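Local coordinates for computationally designed four-helix bundle protein (Synthetic construct, PDB 3U3B) that is of unknown function but folds as a hyperthermostable four-helix bundle whose hydrophobic core was completely redesigned by computation on a flexible backbone, at residues H47-I52 with K63-I68. Sequence-based numbering, arbitrary orientation.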
loop_
_atom_site.group_PDB
_atom_site.type_symbol
_atom_site.label_atom_id
_atom_site.label_comp_id
_atom_site.label_asym_id
_atom_site.label_seq_id
_atom_site.Cartn_x
_atom_site.Cartn_y
_atom_site.Cartn_z
ATOM N N HIS A 47 -1.206 -5.195 -3.660
ATOM C CA HIS A 47 -1.444 -5.737 -4.995
ATOM C C HIS A 47 -2.861 -5.418 -5.471
ATOM O O HIS A 47 -3.102 -5.152 -6.665
ATOM C CB HIS A 47 -1.223 -7.257 -4.954
ATOM C CG HIS A 47 -1.140 -7.910 -6.291
ATOM N ND1 HIS A 47 -2.234 -8.453 -6.925
ATOM C CD2 HIS A 47 -0.084 -8.138 -7.108
ATOM C CE1 HIS A 47 -1.870 -8.961 -8.084
ATOM N NE2 HIS A 47 -0.569 -8.791 -8.217
ATOM N N THR A 48 -3.801 -5.485 -4.539
ATOM C CA THR A 48 -5.204 -5.153 -4.788
ATOM C C THR A 48 -5.350 -3.657 -5.162
ATOM O O THR A 48 -6.035 -3.291 -6.125
ATOM C CB THR A 48 -6.060 -5.502 -3.556
ATOM O OG1 THR A 48 -6.026 -6.920 -3.344
ATOM C CG2 THR A 48 -7.487 -5.073 -3.725
ATOM N N MET A 49 -4.698 -2.800 -4.399
ATOM C CA MET A 49 -4.697 -1.362 -4.679
ATOM C C MET A 49 -4.088 -1.039 -6.034
ATOM O O MET A 49 -4.583 -0.170 -6.752
ATOM C CB MET A 49 -3.895 -0.644 -3.602
ATOM C CG MET A 49 -4.518 -0.716 -2.238
ATOM S SD MET A 49 -3.688 0.475 -1.126
ATOM C CE MET A 49 -2.145 -0.317 -0.736
ATOM N N LYS A 50 -3.005 -1.731 -6.369
ATOM C CA LYS A 50 -2.288 -1.523 -7.618
ATOM C C LYS A 50 -3.183 -1.838 -8.802
ATOM O O LYS A 50 -3.215 -1.068 -9.757
ATOM C CB LYS A 50 -1.071 -2.427 -7.639
ATOM C CG LYS A 50 -0.264 -2.461 -8.932
ATOM C CD LYS A 50 0.411 -1.159 -9.221
ATOM C CE LYS A 50 1.480 -1.334 -10.298
ATOM N NZ LYS A 50 0.944 -1.948 -11.543
ATOM N N GLU A 51 -3.897 -2.959 -8.723
ATOM C CA GLU A 51 -4.894 -3.342 -9.742
ATOM C C GLU A 51 -5.914 -2.203 -9.940
ATOM O O GLU A 51 -6.207 -1.805 -11.075
ATOM C CB GLU A 51 -5.619 -4.624 -9.326
ATOM C CG GLU A 51 -6.740 -5.018 -10.297
ATOM C CD GLU A 51 -7.532 -6.234 -9.872
ATOM O OE1 GLU A 51 -7.334 -6.744 -8.743
ATOM O OE2 GLU A 51 -8.373 -6.688 -10.680
ATOM N N ILE A 52 -6.472 -1.691 -8.847
ATOM C CA ILE A 52 -7.452 -0.602 -8.937
ATOM C C ILE A 52 -6.858 0.653 -9.589
ATOM O O ILE A 52 -7.484 1.245 -10.492
ATOM C CB ILE A 52 -8.031 -0.244 -7.558
ATOM C CG1 ILE A 52 -8.860 -1.407 -7.028
ATOM C CG2 ILE A 52 -8.866 1.068 -7.609
ATOM C CD1 ILE A 52 -9.119 -1.333 -5.578
ATOM N N LYS A 63 2.843 3.686 -9.497
ATOM C CA LYS A 63 4.297 3.564 -9.478
ATOM C C LYS A 63 4.838 3.474 -8.049
ATOM O O LYS A 63 5.815 2.771 -7.811
ATOM C CB LYS A 63 4.972 4.731 -10.200
ATOM C CG LYS A 63 4.608 4.871 -11.671
ATOM C CD LYS A 63 5.141 3.740 -12.550
ATOM C CE LYS A 63 4.760 3.984 -14.006
ATOM N NZ LYS A 63 5.384 5.226 -14.550
ATOM N N VAL A 64 4.218 4.191 -7.113
ATOM C CA VAL A 64 4.591 4.071 -5.699
ATOM C C VAL A 64 4.173 2.716 -5.129
ATOM O O VAL A 64 4.953 2.066 -4.438
ATOM C CB VAL A 64 4.030 5.223 -4.845
ATOM C CG1 VAL A 64 4.561 5.115 -3.396
ATOM C CG2 VAL A 64 4.456 6.561 -5.444
ATOM N N LEU A 65 2.960 2.275 -5.430
ATOM C CA LEU A 65 2.519 0.960 -4.997
ATOM C C LEU A 65 3.437 -0.143 -5.524
ATOM O O LEU A 65 3.793 -1.084 -4.800
ATOM C CB LEU A 65 1.081 0.709 -5.437
ATOM C CG LEU A 65 0.057 1.626 -4.763
ATOM C CD1 LEU A 65 -1.312 1.494 -5.472
ATOM C CD2 LEU A 65 -0.022 1.376 -3.244
ATOM N N HIS A 66 3.846 -0.018 -6.777
ATOM C CA HIS A 66 4.744 -0.994 -7.369
ATOM C C HIS A 66 6.051 -1.041 -6.590
ATOM O O HIS A 66 6.605 -2.116 -6.337
ATOM C CB HIS A 66 5.022 -0.636 -8.822
ATOM C CG HIS A 66 5.964 -1.577 -9.496
ATOM N ND1 HIS A 66 5.696 -2.921 -9.637
ATOM C CD2 HIS A 66 7.174 -1.371 -10.064
ATOM C CE1 HIS A 66 6.699 -3.502 -10.270
ATOM N NE2 HIS A 66 7.610 -2.583 -10.538
ATOM N N THR A 67 6.538 0.131 -6.200
ATOM C CA THR A 67 7.767 0.213 -5.411
ATOM C C THR A 67 7.611 -0.476 -4.059
ATOM O O THR A 67 8.522 -1.170 -3.601
ATOM C CB THR A 67 8.206 1.663 -5.184
ATOM O OG1 THR A 67 8.476 2.297 -6.446
ATOM C CG2 THR A 67 9.452 1.686 -4.363
ATOM N N ILE A 68 6.468 -0.288 -3.407
ATOM C CA ILE A 68 6.227 -0.942 -2.133
ATOM C C ILE A 68 6.184 -2.479 -2.291
ATOM O O ILE A 68 6.759 -3.195 -1.489
ATOM C CB ILE A 68 4.928 -0.433 -1.475
ATOM C CG1 ILE A 68 5.041 1.065 -1.134
ATOM C CG2 ILE A 68 4.587 -1.277 -0.267
ATOM C CD1 ILE A 68 3.680 1.735 -0.933
#
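L65 drives its isobutyl end against the backbone of the facing helix, and both of its methyls find partners on M49. The branch CD1 abuts the main chain where M49 passes into K50, 3.8 Å from K50 N, and also touches M49 CB, while CD2 meets the terminal methyl M49 CE at 3.7 Å. The two side chains cross at about a right angle. A bend in the M49 chain about the CG–SD bond (chi3 -76°) brings CE round to that second methyl. On the more open flank K50 and H66 run side by side in the same direction, with K50 CE 3.9 Å from H66 CB. This division, with apolar residues inward and the aliphatic part of a lysine along the edge, illustrates how neighbouring antiparallel helices of a four-helix bundle pack, here helices 36-56 and 59-76, consecutive in a chain that matches the Hpt domain family. Their short segments approach to 9.3 Å between axes at 156°, and K50 and L65 come closest in the backbone, CA to CA 6.0 Å. The ammonium of K50 forms a salt bridge with E54 one turn on, at the end of a chain bent at chi2 and chi4; H66 ND1 stays 5.2 Å from K50 NZ. Farther out, L18 and I19 of helix 3-30 pack on M49, and V97 of helix 84-102 packs on L65.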